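PDB 6FTH: extracellular solute-binding protein, family 1, which probably captures human milk oligosaccharides outside the cell and hands them to an ABC transporter for uptake by the bifidobacterium. Local coordinates for residues A[31-36]-A[88-93]; A[154-159]-A[311-316]; A[323-328]-A[439-444]. All blocks are in the same frame, centred on the assembly; numbering follows the deposited sequence.

Interaction 1. Residues A[31-36]-A[88-93]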
ATOM      1  N   SER A  31      13.582  25.044   9.092  1.00 18.09           N
ATOM      2  CA  SER A  31      13.578  24.567   7.716  1.00 18.70           C
ATOM      3  C   SER A  31      12.788  23.268   7.642  1.00 18.47           C
ATOM      4  O   SER A  31      12.907  22.409   8.519  1.00 20.40           O
ATOM      5  CB  SER A  31      14.998  24.343   7.196  1.00 20.12           C
ATOM      6  OG  SER A  31      15.763  23.519   8.066  1.00 23.33           O
ATOM      7  N   VAL A  32      11.947  23.154   6.621  1.00 19.03           N
ATOM      8  CA  VAL A  32      11.046  22.013   6.470  1.00 16.91           C
ATOM      9  C   VAL A  32      11.162  21.469   5.051  1.00 16.50           C
ATOM     10  O   VAL A  32      10.705  22.103   4.093  1.00 19.48           O
ATOM     11  CB  VAL A  32       9.593  22.373   6.794  1.00 16.55           C
ATOM     12  CG1 VAL A  32       8.731  21.121   6.720  1.00 18.07           C
ATOM     13  CG2 VAL A  32       9.478  23.005   8.161  1.00 16.07           C
ATOM     14  N   LEU A  33      11.753  20.285   4.916  1.00 17.77           N
ATOM     15  CA  LEU A  33      11.735  19.579   3.646  1.00 18.93           C
ATOM     16  C   LEU A  33      10.428  18.807   3.540  1.00 16.91           C
ATOM     17  O   LEU A  33      10.061  18.069   4.467  1.00 16.24           O
ATOM     18  CB  LEU A  33      12.914  18.607   3.556  1.00 19.75           C
ATOM     19  CG  LEU A  33      12.860  17.615   2.386  1.00 18.85           C
ATOM     20  CD1 LEU A  33      13.016  18.318   1.059  1.00 24.98           C
ATOM     21  CD2 LEU A  33      13.951  16.541   2.564  1.00 22.80           C
ATOM     22  N   VAL A  34       9.725  18.977   2.424  1.00 16.72           N
ATOM     23  CA  VAL A  34       8.498  18.230   2.162  1.00 16.26           C
ATOM     24  C   VAL A  34       8.641  17.532   0.823  1.00 16.44           C
ATOM     25  O   VAL A  34       8.804  18.190  -0.210  1.00 16.68           O
ATOM     26  CB  VAL A  34       7.247  19.122   2.149  1.00 18.44           C
ATOM     27  CG1 VAL A  34       5.983  18.255   2.038  1.00 17.40           C
ATOM     28  CG2 VAL A  34       7.202  20.049   3.351  1.00 20.96           C
ATOM     29  N   VAL A  35       8.576  16.213   0.843  1.00 15.28           N
ATOM     30  CA  VAL A  35       8.526  15.400  -0.364  1.00 14.79           C
ATOM     31  C   VAL A  35       7.063  15.366  -0.785  1.00 17.38           C
ATOM     32  O   VAL A  35       6.190  14.980   0.006  1.00 15.77           O
ATOM     33  CB  VAL A  35       9.075  13.988  -0.105  1.00 14.88           C
ATOM     34  CG1 VAL A  35       9.068  13.160  -1.369  1.00 17.24           C
ATOM     35  CG2 VAL A  35      10.484  14.053   0.507  1.00 16.28           C
ATOM     36  N   LYS A  36       6.788  15.821  -2.005  1.00 15.26           N
ATOM     37  CA  LYS A  36       5.441  16.147  -2.451  1.00 14.74           C
ATOM     38  C   LYS A  36       4.799  15.049  -3.298  1.00 17.53           C
ATOM     39  O   LYS A  36       5.434  14.440  -4.172  1.00 16.75           O
ATOM     40  CB  LYS A  36       5.464  17.440  -3.271  1.00 17.25           C
ATOM     41  CG  LYS A  36       5.877  18.691  -2.505  1.00 15.82           C
ATOM     42  CD  LYS A  36       4.853  19.203  -1.461  1.00 18.40           C
ATOM     43  CE  LYS A  36       3.548  19.682  -2.079  1.00 17.89           C
ATOM     44  NZ  LYS A  36       3.824  20.681  -3.183  1.00 18.47           N
ATOM     45  N   LEU A  88       9.298  15.903   6.009  1.00 15.95           N
ATOM     46  CA  LEU A  88       7.996  15.259   5.882  1.00 12.63           C
ATOM     47  C   LEU A  88       7.990  14.331   4.667  1.00 14.29           C
ATOM     48  O   LEU A  88       8.336  14.760   3.553  1.00 14.00           O
ATOM     49  CB  LEU A  88       6.894  16.303   5.709  1.00 14.57           C
ATOM     50  CG  LEU A  88       6.831  17.452   6.727  1.00 14.61           C
ATOM     51  CD1 LEU A  88       5.591  18.300   6.426  1.00 15.22           C
ATOM     52  CD2 LEU A  88       6.855  16.985   8.216  1.00 14.29           C
ATOM     53  N   HIS A  89       7.568  13.071   4.859  1.00 14.68           N
ATOM     54  CA  HIS A  89       7.453  12.106   3.756  1.00 15.38           C
ATOM     55  C   HIS A  89       8.833  11.789   3.173  1.00 15.14           C
ATOM     56  O   HIS A  89       8.979  11.510   1.975  1.00 14.91           O
ATOM     57  CB  HIS A  89       6.449  12.583   2.687  1.00 14.02           C
ATOM     58  CG  HIS A  89       6.202  11.615   1.552  1.00 12.29           C
ATOM     59  ND1 HIS A  89       6.285  10.244   1.688  1.00 15.01           N
ATOM     60  CD2 HIS A  89       5.860  11.837   0.259  1.00 15.05           C
ATOM     61  CE1 HIS A  89       6.018   9.666   0.529  1.00 16.44           C
ATOM     62  NE2 HIS A  89       5.760  10.608  -0.355  1.00 14.31           N
ATOM     63  N   ALA A  90       9.845  11.826   4.036  1.00 13.91           N
ATOM     64  CA  ALA A  90      11.231  11.699   3.610  1.00 17.04           C
ATOM     65  C   ALA A  90      11.921  10.463   4.160  1.00 19.35           C
ATOM     66  O   ALA A  90      12.560   9.729   3.384  1.00 18.50           O
ATOM     67  CB  ALA A  90      11.997  12.966   4.018  1.00 17.13           C
ATOM     68  N   PHE A  91      11.826  10.218   5.466  1.00 15.55           N
ATOM     69  CA  PHE A  91      12.611   9.192   6.149  1.00 17.55           C
ATOM     70  C   PHE A  91      11.729   8.163   6.844  1.00 17.77           C
ATOM     71  O   PHE A  91      10.838   8.509   7.632  1.00 16.02           O
ATOM     72  CB  PHE A  91      13.562   9.824   7.162  1.00 16.22           C
ATOM     73  CG  PHE A  91      14.502  10.817   6.546  1.00 16.93           C
ATOM     74  CD1 PHE A  91      15.465  10.401   5.652  1.00 16.53           C
ATOM     75  CD2 PHE A  91      14.444  12.152   6.879  1.00 17.40           C
ATOM     76  CE1 PHE A  91      16.316  11.322   5.059  1.00 16.87           C
ATOM     77  CE2 PHE A  91      15.301  13.069   6.301  1.00 19.69           C
ATOM     78  CZ  PHE A  91      16.249  12.643   5.399  1.00 16.34           C
ATOM     79  N   PHE A  92      11.989   6.902   6.546  1.00 17.54           N
ATOM     80  CA  PHE A  92      11.337   5.802   7.223  1.00 18.55           C
ATOM     81  C   PHE A  92      12.133   5.416   8.454  1.00 18.76           C
ATOM     82  O   PHE A  92      13.321   5.752   8.576  1.00 18.76           O
ATOM     83  CB  PHE A  92      11.265   4.598   6.293  1.00 16.93           C
ATOM     84  CG  PHE A  92      10.254   4.735   5.217  1.00 18.43           C
ATOM     85  CD1 PHE A  92      10.575   5.350   4.019  1.00 20.31           C
ATOM     86  CD2 PHE A  92       8.958   4.277   5.400  1.00 19.38           C
ATOM     87  CE1 PHE A  92       9.622   5.494   3.025  1.00 20.72           C
ATOM     88  CE2 PHE A  92       8.002   4.423   4.396  1.00 18.81           C
ATOM     89  CZ  PHE A  92       8.336   5.032   3.223  1.00 19.13           C
ATOM     90  N   PRO A  93      11.516   4.685   9.383  1.00 16.87           N
ATOM     91  CA  PRO A  93      12.271   4.228  10.551  1.00 19.67           C
ATOM     92  C   PRO A  93      13.548   3.499  10.177  1.00 22.41           C
ATOM     93  O   PRO A  93      14.580   3.719  10.815  1.00 20.05           O
ATOM     94  CB  PRO A  93      11.267   3.316  11.265  1.00 18.90           C
ATOM     95  CG  PRO A  93       9.915   3.931  10.927  1.00 21.01           C
ATOM     96  CD  PRO A  93      10.073   4.403   9.498  1.00 19.77           C
TER

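Interaction 2. Residues A[154-159]-A[311-316]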
ATOM      1  N   HIS A 154      -7.743  -5.906  -4.224  1.00 11.35           N
ATOM      2  CA  HIS A 154      -9.069  -6.443  -4.514  1.00  9.65           C
ATOM      3  C   HIS A 154      -9.060  -7.194  -5.834  1.00 11.41           C
ATOM      4  O   HIS A 154      -8.213  -6.955  -6.694  1.00 11.17           O
ATOM      5  CB  HIS A 154     -10.139  -5.336  -4.597  1.00 12.66           C
ATOM      6  CG  HIS A 154     -10.004  -4.365  -3.498  1.00 10.23           C
ATOM      7  ND1 HIS A 154      -9.101  -3.327  -3.542  1.00 11.45           N
ATOM      8  CD2 HIS A 154     -10.544  -4.342  -2.256  1.00 13.25           C
ATOM      9  CE1 HIS A 154      -9.120  -2.681  -2.393  1.00 14.00           C
ATOM     10  NE2 HIS A 154      -9.976  -3.284  -1.592  1.00 13.04           N
ATOM     11  N   MET A 155     -10.031  -8.098  -5.994  1.00  9.97           N
ATOM     12  CA  MET A 155     -10.238  -8.846  -7.225  1.00 12.07           C
ATOM     13  C   MET A 155     -11.600  -8.446  -7.771  1.00 11.93           C
ATOM     14  O   MET A 155     -12.616  -8.627  -7.096  1.00 12.62           O
ATOM     15  CB  MET A 155     -10.202 -10.348  -6.934  1.00 14.03           C
ATOM     16  CG  MET A 155     -10.346 -11.224  -8.153  1.00 14.03           C
ATOM     17  SD  MET A 155     -10.237 -12.959  -7.666  1.00 14.10           S
ATOM     18  CE  MET A 155     -10.245 -13.790  -9.263  1.00 18.07           C
ATOM     19  N   PHE A 156     -11.621  -7.909  -8.987  1.00 11.31           N
ATOM     20  CA  PHE A 156     -12.849  -7.451  -9.627  1.00 11.03           C
ATOM     21  C   PHE A 156     -13.281  -8.406 -10.732  1.00 12.33           C
ATOM     22  O   PHE A 156     -12.453  -9.013 -11.420  1.00 13.00           O
ATOM     23  CB  PHE A 156     -12.648  -6.055 -10.219  1.00 12.35           C
ATOM     24  CG  PHE A 156     -12.265  -5.021  -9.199  1.00 10.47           C
ATOM     25  CD1 PHE A 156     -13.077  -4.780  -8.111  1.00 12.72           C
ATOM     26  CD2 PHE A 156     -11.083  -4.307  -9.317  1.00 14.55           C
ATOM     27  CE1 PHE A 156     -12.727  -3.817  -7.154  1.00 12.82           C
ATOM     28  CE2 PHE A 156     -10.729  -3.354  -8.368  1.00 13.89           C
ATOM     29  CZ  PHE A 156     -11.546  -3.127  -7.273  1.00 12.30           C
ATOM     30  N   ILE A 157     -14.597  -8.513 -10.922  1.00 11.58           N
ATOM     31  CA  ILE A 157     -15.153  -9.266 -12.042  1.00 11.18           C
ATOM     32  C   ILE A 157     -16.263  -8.453 -12.692  1.00 14.89           C
ATOM     33  O   ILE A 157     -16.942  -7.655 -12.034  1.00 14.20           O
ATOM     34  CB  ILE A 157     -15.634 -10.661 -11.614  1.00 12.60           C
ATOM     35  CG1 ILE A 157     -15.890 -11.572 -12.817  1.00 13.17           C
ATOM     36  CG2 ILE A 157     -16.849 -10.583 -10.741  1.00 13.71           C
ATOM     37  CD1 ILE A 157     -15.818 -13.020 -12.429  1.00 12.55           C
ATOM     38  N   ASN A 158     -16.432  -8.654 -14.000  1.00 12.21           N
ATOM     39  CA  ASN A 158     -17.497  -8.007 -14.766  1.00 13.95           C
ATOM     40  C   ASN A 158     -18.784  -8.775 -14.501  1.00 12.59           C
ATOM     41  O   ASN A 158     -19.035  -9.835 -15.086  1.00 14.34           O
ATOM     42  CB  ASN A 158     -17.165  -7.933 -16.250  1.00 12.88           C
ATOM     43  CG  ASN A 158     -18.137  -7.040 -16.967  1.00 13.43           C
ATOM     44  OD1 ASN A 158     -19.344  -7.131 -16.711  1.00 16.16           O
ATOM     45  ND2 ASN A 158     -17.631  -6.125 -17.765  1.00 14.18           N
ATOM     46  N   LYS A 159     -19.571  -8.255 -13.550  1.00 13.40           N
ATOM     47  CA  LYS A 159     -20.843  -8.846 -13.180  1.00 14.20           C
ATOM     48  C   LYS A 159     -21.874  -8.726 -14.309  1.00 14.21           C
ATOM     49  O   LYS A 159     -22.739  -9.602 -14.447  1.00 15.50           O
ATOM     50  CB  LYS A 159     -21.352  -8.172 -11.895  1.00 16.69           C
ATOM     51  CG  LYS A 159     -22.625  -8.789 -11.298  1.00 18.42           C
ATOM     52  CD  LYS A 159     -22.472 -10.267 -10.975  1.00 21.96           C
ATOM     53  CE  LYS A 159     -23.504 -10.767  -9.978  1.00 26.01           C
ATOM     54  NZ  LYS A 159     -24.908 -10.451 -10.422  1.00 25.96           N
ATOM     55  N   TYR A 311     -18.747  -3.722 -12.756  1.00 15.46           N
ATOM     56  CA  TYR A 311     -17.750  -4.502 -12.025  1.00 13.26           C
ATOM     57  C   TYR A 311     -18.055  -4.531 -10.540  1.00 14.39           C
ATOM     58  O   TYR A 311     -18.478  -3.521  -9.955  1.00 15.95           O
ATOM     59  CB  TYR A 311     -16.334  -3.962 -12.258  1.00 15.01           C
ATOM     60  CG  TYR A 311     -15.847  -4.199 -13.660  1.00 15.00           C
ATOM     61  CD1 TYR A 311     -16.170  -3.315 -14.685  1.00 15.12           C
ATOM     62  CD2 TYR A 311     -15.097  -5.315 -13.973  1.00 13.40           C
ATOM     63  CE1 TYR A 311     -15.725  -3.531 -15.976  1.00 15.53           C
ATOM     64  CE2 TYR A 311     -14.630  -5.537 -15.259  1.00 16.05           C
ATOM     65  CZ  TYR A 311     -14.971  -4.648 -16.271  1.00 16.18           C
ATOM     66  OH  TYR A 311     -14.541  -4.872 -17.567  1.00 16.97           O
ATOM     67  N   ILE A 312     -17.803  -5.692  -9.932  1.00 13.91           N
ATOM     68  CA  ILE A 312     -17.912  -5.848  -8.488  1.00 13.41           C
ATOM     69  C   ILE A 312     -16.637  -6.467  -7.930  1.00 11.91           C
ATOM     70  O   ILE A 312     -15.921  -7.203  -8.639  1.00 12.59           O
ATOM     71  CB  ILE A 312     -19.122  -6.703  -8.088  1.00 13.58           C
ATOM     72  CG1 ILE A 312     -18.956  -8.153  -8.568  1.00 15.70           C
ATOM     73  CG2 ILE A 312     -20.407  -6.073  -8.657  1.00 13.86           C
ATOM     74  CD1 ILE A 312     -20.047  -9.111  -8.102  1.00 15.82           C
ATOM     75  N   PRO A 313     -16.330  -6.218  -6.657  1.00 12.19           N
ATOM     76  CA  PRO A 313     -15.257  -6.958  -5.992  1.00 11.94           C
ATOM     77  C   PRO A 313     -15.829  -8.286  -5.549  1.00 12.32           C
ATOM     78  O   PRO A 313     -16.943  -8.343  -5.016  1.00 14.65           O
ATOM     79  CB  PRO A 313     -14.935  -6.082  -4.768  1.00 12.47           C
ATOM     80  CG  PRO A 313     -15.959  -4.914  -4.789  1.00 13.33           C
ATOM     81  CD  PRO A 313     -17.041  -5.338  -5.723  1.00 12.36           C
ATOM     82  N   ILE A 314     -15.070  -9.354  -5.767  1.00 12.31           N
ATOM     83  CA  ILE A 314     -15.490 -10.670  -5.291  1.00 13.54           C
ATOM     84  C   ILE A 314     -14.509 -11.284  -4.307  1.00 12.12           C
ATOM     85  O   ILE A 314     -13.287 -11.090  -4.422  1.00 11.24           O
ATOM     86  CB  ILE A 314     -15.712 -11.670  -6.434  1.00 12.72           C
ATOM     87  CG1 ILE A 314     -14.455 -11.815  -7.283  1.00 12.79           C
ATOM     88  CG2 ILE A 314     -16.934 -11.262  -7.241  1.00 15.02           C
ATOM     89  CD1 ILE A 314     -14.508 -12.995  -8.250  1.00 15.82           C
ATOM     90  N   PRO A 315     -15.001 -12.084  -3.372  1.00  9.97           N
ATOM     91  CA  PRO A 315     -14.089 -12.919  -2.589  1.00 10.83           C
ATOM     92  C   PRO A 315     -13.245 -13.770  -3.533  1.00 11.30           C
ATOM     93  O   PRO A 315     -13.694 -14.173  -4.614  1.00 12.49           O
ATOM     94  CB  PRO A 315     -15.039 -13.789  -1.770  1.00 11.19           C
ATOM     95  CG  PRO A 315     -16.353 -12.977  -1.715  1.00 12.88           C
ATOM     96  CD  PRO A 315     -16.419 -12.333  -3.032  1.00 11.49           C
ATOM     97  N   VAL A 316     -12.018 -14.072  -3.129  1.00  9.93           N
ATOM     98  CA  VAL A 316     -11.158 -14.823  -4.049  1.00 10.08           C
ATOM     99  C   VAL A 316     -11.652 -16.263  -4.146  1.00 11.20           C
ATOM    100  O   VAL A 316     -12.030 -16.853  -3.127  1.00 11.19           O
ATOM    101  CB  VAL A 316      -9.694 -14.766  -3.602  1.00 10.48           C
ATOM    102  CG1 VAL A 316      -9.416 -15.645  -2.351  1.00 11.49           C
ATOM    103  CG2 VAL A 316      -8.750 -15.156  -4.765  1.00 11.76           C
TER

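Interaction 3. Residues A[323-328]-A[439-444]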
ATOM      1  N   SER A 323     -10.895 -25.237   1.947  1.00 12.83           N
ATOM      2  CA  SER A 323     -12.287 -24.988   2.222  1.00 13.73           C
ATOM      3  C   SER A 323     -12.586 -23.490   2.184  1.00 15.27           C
ATOM      4  O   SER A 323     -11.686 -22.652   2.340  1.00 14.14           O
ATOM      5  CB  SER A 323     -12.648 -25.505   3.609  1.00 15.14           C
ATOM      6  OG  SER A 323     -11.984 -24.726   4.588  1.00 18.38           O
ATOM      7  N   PRO A 324     -13.852 -23.118   1.985  1.00 14.84           N
ATOM      8  CA  PRO A 324     -14.200 -21.691   2.086  1.00 13.83           C
ATOM      9  C   PRO A 324     -13.701 -21.057   3.377  1.00 16.30           C
ATOM     10  O   PRO A 324     -13.190 -19.923   3.359  1.00 14.65           O
ATOM     11  CB  PRO A 324     -15.724 -21.685   1.977  1.00 16.03           C
ATOM     12  CG  PRO A 324     -16.030 -22.919   1.144  1.00 14.95           C
ATOM     13  CD  PRO A 324     -15.001 -23.940   1.553  1.00 14.64           C
ATOM     14  N   ASP A 325     -13.814 -21.767   4.502  1.00 14.91           N
ATOM     15  CA  ASP A 325     -13.422 -21.201   5.784  1.00 14.64           C
ATOM     16  C   ASP A 325     -11.913 -21.040   5.916  1.00 13.47           C
ATOM     17  O   ASP A 325     -11.462 -20.232   6.731  1.00 16.52           O
ATOM     18  CB  ASP A 325     -13.947 -22.080   6.920  1.00 16.87           C
ATOM     19  CG  ASP A 325     -15.422 -21.839   7.229  1.00 27.79           C
ATOM     20  OD1 ASP A 325     -16.041 -20.958   6.607  1.00 30.77           O
ATOM     21  OD2 ASP A 325     -15.964 -22.542   8.111  1.00 35.91           O
ATOM     22  N   LYS A 326     -11.126 -21.778   5.140  1.00 13.74           N
ATOM     23  CA  LYS A 326      -9.676 -21.684   5.173  1.00 15.08           C
ATOM     24  C   LYS A 326      -9.139 -20.752   4.096  1.00 15.05           C
ATOM     25  O   LYS A 326      -7.938 -20.474   4.080  1.00 14.54           O
ATOM     26  CB  LYS A 326      -9.017 -23.077   5.041  1.00 17.76           C
ATOM     27  CG  LYS A 326      -9.224 -24.019   6.219  1.00 23.60           C
ATOM     28  CD  LYS A 326      -8.590 -25.426   5.957  1.00 28.68           C
ATOM     29  CE  LYS A 326      -9.521 -26.418   5.176  1.00 35.61           C
ATOM     30  NZ  LYS A 326      -9.103 -26.941   3.773  1.00 21.39           N
ATOM     31  N   THR A 327     -10.002 -20.270   3.203  1.00 11.57           N
ATOM     32  CA  THR A 327      -9.605 -19.325   2.169  1.00 10.67           C
ATOM     33  C   THR A 327      -9.574 -17.934   2.785  1.00 10.84           C
ATOM     34  O   THR A 327     -10.482 -17.549   3.526  1.00 12.50           O
ATOM     35  CB  THR A 327     -10.631 -19.373   1.035  1.00 11.96           C
ATOM     36  OG1 THR A 327     -10.787 -20.719   0.555  1.00 13.29           O
ATOM     37  CG2 THR A 327     -10.175 -18.525  -0.154  1.00 13.08           C
ATOM     38  N   VAL A 328      -8.529 -17.178   2.481  1.00 10.63           N
ATOM     39  CA  VAL A 328      -8.281 -15.897   3.137  1.00 10.23           C
ATOM     40  C   VAL A 328      -8.277 -14.804   2.080  1.00 10.28           C
ATOM     41  O   VAL A 328      -8.502 -15.074   0.902  1.00 10.01           O
ATOM     42  CB  VAL A 328      -6.981 -15.914   3.962  1.00 11.48           C
ATOM     43  CG1 VAL A 328      -7.124 -16.955   5.085  1.00 12.41           C
ATOM     44  CG2 VAL A 328      -5.724 -16.201   3.079  1.00  9.36           C
ATOM     45  N   ARG A 439     -11.344 -12.117   5.260  1.00 10.78           N
ATOM     46  CA  ARG A 439     -10.359 -11.591   6.206  1.00 10.63           C
ATOM     47  C   ARG A 439     -10.605 -12.080   7.623  1.00 10.44           C
ATOM     48  O   ARG A 439      -9.653 -12.182   8.408  1.00 12.62           O
ATOM     49  CB  ARG A 439     -10.295 -10.060   6.138  1.00 10.56           C
ATOM     50  CG  ARG A 439      -9.531  -9.569   4.903  1.00 11.57           C
ATOM     51  CD  ARG A 439      -9.602  -8.107   4.642  1.00 12.89           C
ATOM     52  NE  ARG A 439      -9.297  -7.236   5.778  1.00 14.57           N
ATOM     53  CZ  ARG A 439      -8.198  -6.476   5.917  1.00 13.51           C
ATOM     54  NH1 ARG A 439      -7.220  -6.520   5.057  1.00 11.20           N
ATOM     55  NH2 ARG A 439      -8.089  -5.629   6.924  1.00 15.21           N
ATOM     56  N   SER A 440     -11.834 -12.477   7.942  1.00  9.80           N
ATOM     57  CA  SER A 440     -12.118 -12.986   9.276  1.00 11.79           C
ATOM     58  C   SER A 440     -11.649 -14.412   9.471  1.00 11.77           C
ATOM     59  O   SER A 440     -11.730 -14.913  10.596  1.00 13.27           O
ATOM     60  CB  SER A 440     -13.618 -12.884   9.594  1.00 11.31           C
ATOM     61  OG  SER A 440     -14.384 -13.901   8.969  1.00 12.18           O
ATOM     62  N   HIS A 441     -11.123 -15.063   8.435  1.00  9.63           N
ATOM     63  CA  HIS A 441     -10.660 -16.443   8.507  1.00 12.16           C
ATOM     64  C   HIS A 441      -9.208 -16.564   8.952  1.00 14.47           C
ATOM     65  O   HIS A 441      -8.654 -17.668   8.888  1.00 17.85           O
ATOM     66  CB  HIS A 441     -10.815 -17.088   7.138  1.00 12.57           C
ATOM     67  CG  HIS A 441     -12.232 -17.132   6.655  1.00 11.40           C
ATOM     68  ND1 HIS A 441     -12.560 -17.499   5.369  1.00 11.99           N
ATOM     69  CD2 HIS A 441     -13.407 -16.898   7.293  1.00 12.85           C
ATOM     70  CE1 HIS A 441     -13.870 -17.452   5.222  1.00 11.02           C
ATOM     71  NE2 HIS A 441     -14.409 -17.099   6.374  1.00 11.25           N
ATOM     72  N   PHE A 442      -8.562 -15.464   9.320  1.00 11.36           N
ATOM     73  CA  PHE A 442      -7.192 -15.519   9.817  1.00 10.26           C
ATOM     74  C   PHE A 442      -7.014 -14.591  11.012  1.00 10.54           C
ATOM     75  O   PHE A 442      -7.734 -13.592  11.170  1.00 11.56           O
ATOM     76  CB  PHE A 442      -6.148 -15.207   8.727  1.00 13.08           C
ATOM     77  CG  PHE A 442      -6.080 -13.762   8.324  1.00 11.60           C
ATOM     78  CD1 PHE A 442      -5.270 -12.880   9.006  1.00 11.31           C
ATOM     79  CD2 PHE A 442      -6.796 -13.289   7.242  1.00 12.76           C
ATOM     80  CE1 PHE A 442      -5.174 -11.548   8.633  1.00 12.25           C
ATOM     81  CE2 PHE A 442      -6.696 -11.984   6.854  1.00 11.38           C
ATOM     82  CZ  PHE A 442      -5.903 -11.098   7.546  1.00 11.94           C
ATOM     83  N   ASP A 443      -6.046 -14.923  11.846  1.00 10.99           N
ATOM     84  CA  ASP A 443      -5.719 -14.129  13.013  1.00 11.81           C
ATOM     85  C   ASP A 443      -4.705 -13.058  12.625  1.00 11.70           C
ATOM     86  O   ASP A 443      -3.676 -13.376  12.018  1.00 11.56           O
ATOM     87  CB  ASP A 443      -5.151 -15.031  14.105  1.00 10.89           C
ATOM     88  CG  ASP A 443      -4.875 -14.295  15.373  1.00 11.85           C
ATOM     89  OD1 ASP A 443      -3.972 -13.434  15.412  1.00 13.64           O
ATOM     90  OD2 ASP A 443      -5.573 -14.600  16.379  1.00 16.51           O
ATOM     91  N   PRO A 444      -4.964 -11.777  12.908  1.00 10.13           N
ATOM     92  CA  PRO A 444      -4.109 -10.716  12.359  1.00 12.96           C
ATOM     93  C   PRO A 444      -2.748 -10.616  13.007  1.00 11.27           C
ATOM     94  O   PRO A 444      -1.896  -9.850  12.519  1.00 12.53           O
ATOM     95  CB  PRO A 444      -4.932  -9.446  12.582  1.00 17.47           C
ATOM     96  CG  PRO A 444      -5.833  -9.780  13.674  1.00 16.55           C
ATOM     97  CD  PRO A 444      -6.124 -11.247  13.631  1.00 13.52           C
TER
HETATM   98  O   HOH W   1      -8.359 -20.091   8.091  1.00 29.40           O

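Interaction 1. Residues A[31-36]-A[88-93]
Val34 and Leu88 meet in a parallel beta bridge, a compact example of how a strand inside a mixed sheet takes up its neighbour just where that neighbour ends. Two backbone hydrogen bonds flank the bridge. Leu88 N gives its hydrogen to Leu33 O at 2.8 Å, and Val35 N gives its own to Leu88 O at 3.1 Å, nearly straight at 175°. Leu88 thus spends both its amide and its carbonyl on the residues before and after Val34, the signature of parallel pairing.

Apolar contacts are made on both faces. Leu88 lies alongside Val34 and points the same way, its CD1 3.9 Å from Val34 CG2, while Val32 CG1 on the same face meets Leu88 CG at 4.1 Å. The other face carries Leu33 and Val35; here the methyl of Ala90 is touched by Val35 CG2 at 4.0 Å and more loosely by Leu33 CD2.

The third kind of contact is that of a ring edge. His89 takes a left-handed backbone conformation, and the parallel pairing goes no further. Its CG stands opposite the backbone N (chi1 -177°), which swings the ring across Val35 at about a right angle, with Val35 O in the ring plane at its edge, 3.2 Å from His89 CD2. Both ring nitrogens are bonded to carboxylates, ND1 to Asp339 and NE2 to Glu67, a setting that would probably favour a protonated ring.

Strand 29-36 runs between strands 59-66 and 86-88, and strand 339-343 joins antiparallel beyond 86-88, an order consistent with a lobe of a type II periplasmic-binding-protein fold. Helix 67-80, the connection from 59-66 to 86-88, packs through Trp70 on Leu33 and Val35, while Trp62 of strand 59-66 meets Val32 and Val34.

Interaction 2. Residues A[154-159]-A[311-316]
Phe156, Ile157 and Asn158 pair with Pro313, Ile312 and Tyr311 in an antiparallel ladder that sets strand 311-313 as an outermost strand of a four-stranded mixed sheet. The axes of strands 154-158 and 311-313 run at 148° between their N-to-C directions. Ile157 and Ile312 form the hydrogen-bonded pair, Ile157 N to Ile312 O at 2.9 Å and Ile312 N to Ile157 O at 3.0 Å; Ile314 N extends the ladder to Met155 O. Pro313, which has no N-H to offer, falls in a non-hydrogen-bonded pair.

The sheet is consistent with the second lobe of a two-lobed solute-binding protein. Strand 154-158 passes directly into helix 159-165, where Asn158 is the N-cap: its OD1 accepts from Trp161 N. The same amide lies over one face of the Tyr311 ring, planes 56° apart, with Asn158 CG 4.0 Å above the ring plane. ND2 makes a weak bond of 3.3 Å to Tyr311 OH and another bond to Gln310, while the hydroxyl also bonds Thr292 O. On this same sheet face Phe156 CE1 meets Pro313 CB at 4.0 Å.

On the opposite face Ile157 CG2 comes within 3.6 Å of Ile314 CG2, and Ile312 lies alongside Ile157. Met155, with CG opposite the backbone N (chi1 -177°) and the chain extended beyond it, brings SD to 3.9 Å from Val316 CG2.

Interaction 3. Residues A[323-328]-A[439-444]
His441 inserts its ring among the backbone carbonyls of turn 323-328, a worked example of an imidazole joining two loops through one short hydrogen bond and several softer contacts. The second segment leads up to it by way of Arg439, the last residue of helix 436-439, whose CA lies 5.7 Å from Val328 CA. Arg439 opens a type I beta turn that closes at Phe442.

At His441, CG sits beside the residue's own backbone N (chi1 -61°) and the ring extends into the turn. ND1 donates to Thr327 O at 2.8 Å, with the acceptor close to the ring plane. Asp325 CA stands over one ring face, 4.0 Å from the centroid of the His441 ring, a CH-pi contact. Pro324 O approaches His441 CE1 at 3.2 Å. NE2 is held by Glu437, so that both ring nitrogens have partners; with this carboxylate bonded and that of Asp325 nearby, a positive charge on the ring is plausible. A water lies 2.6 Å from His441 O and has a long, weak contact with Asp325 O; it has more acceptors in reach than protons to give.

Phe442 then lays its CB 4.2 Å from Val328 CG1, the two side chains crossing at about a right angle. The receiving turn is braced within itself, since Ser323 O accepts from Lys326 N and Thr327 OG1 on opposite faces of its plane, and OG1 also meets Ser318.

The contact joins the loop running from strand 311-313 to strand 336-337 with the one between helices 436-439 and 457-484; the loop residues Asn218 and Val223 touch Val328 and Phe442 respectively.

The three contacts follow one another along the chain in the order in which they are numbered, each joining segments separated by a long stretch of sequence, one contact closing before the next opens. Interaction 1 belongs to one four-stranded mixed sheet and interaction 2 to another; their centres are about 36 Å apart on opposite sides of the chain's centre, consistent with the two-lobed build of solute-binding proteins. Interaction 3 is centred about 38 Å from the centre of interaction 1 but about 18 Å from that of interaction 2, which it touches: the chain leaving strand 311-313 runs on into 323-328, and Val316 CG1 packs 3.4 Å from Val328 O. Interactions 2 and 3 thus form one continuous region.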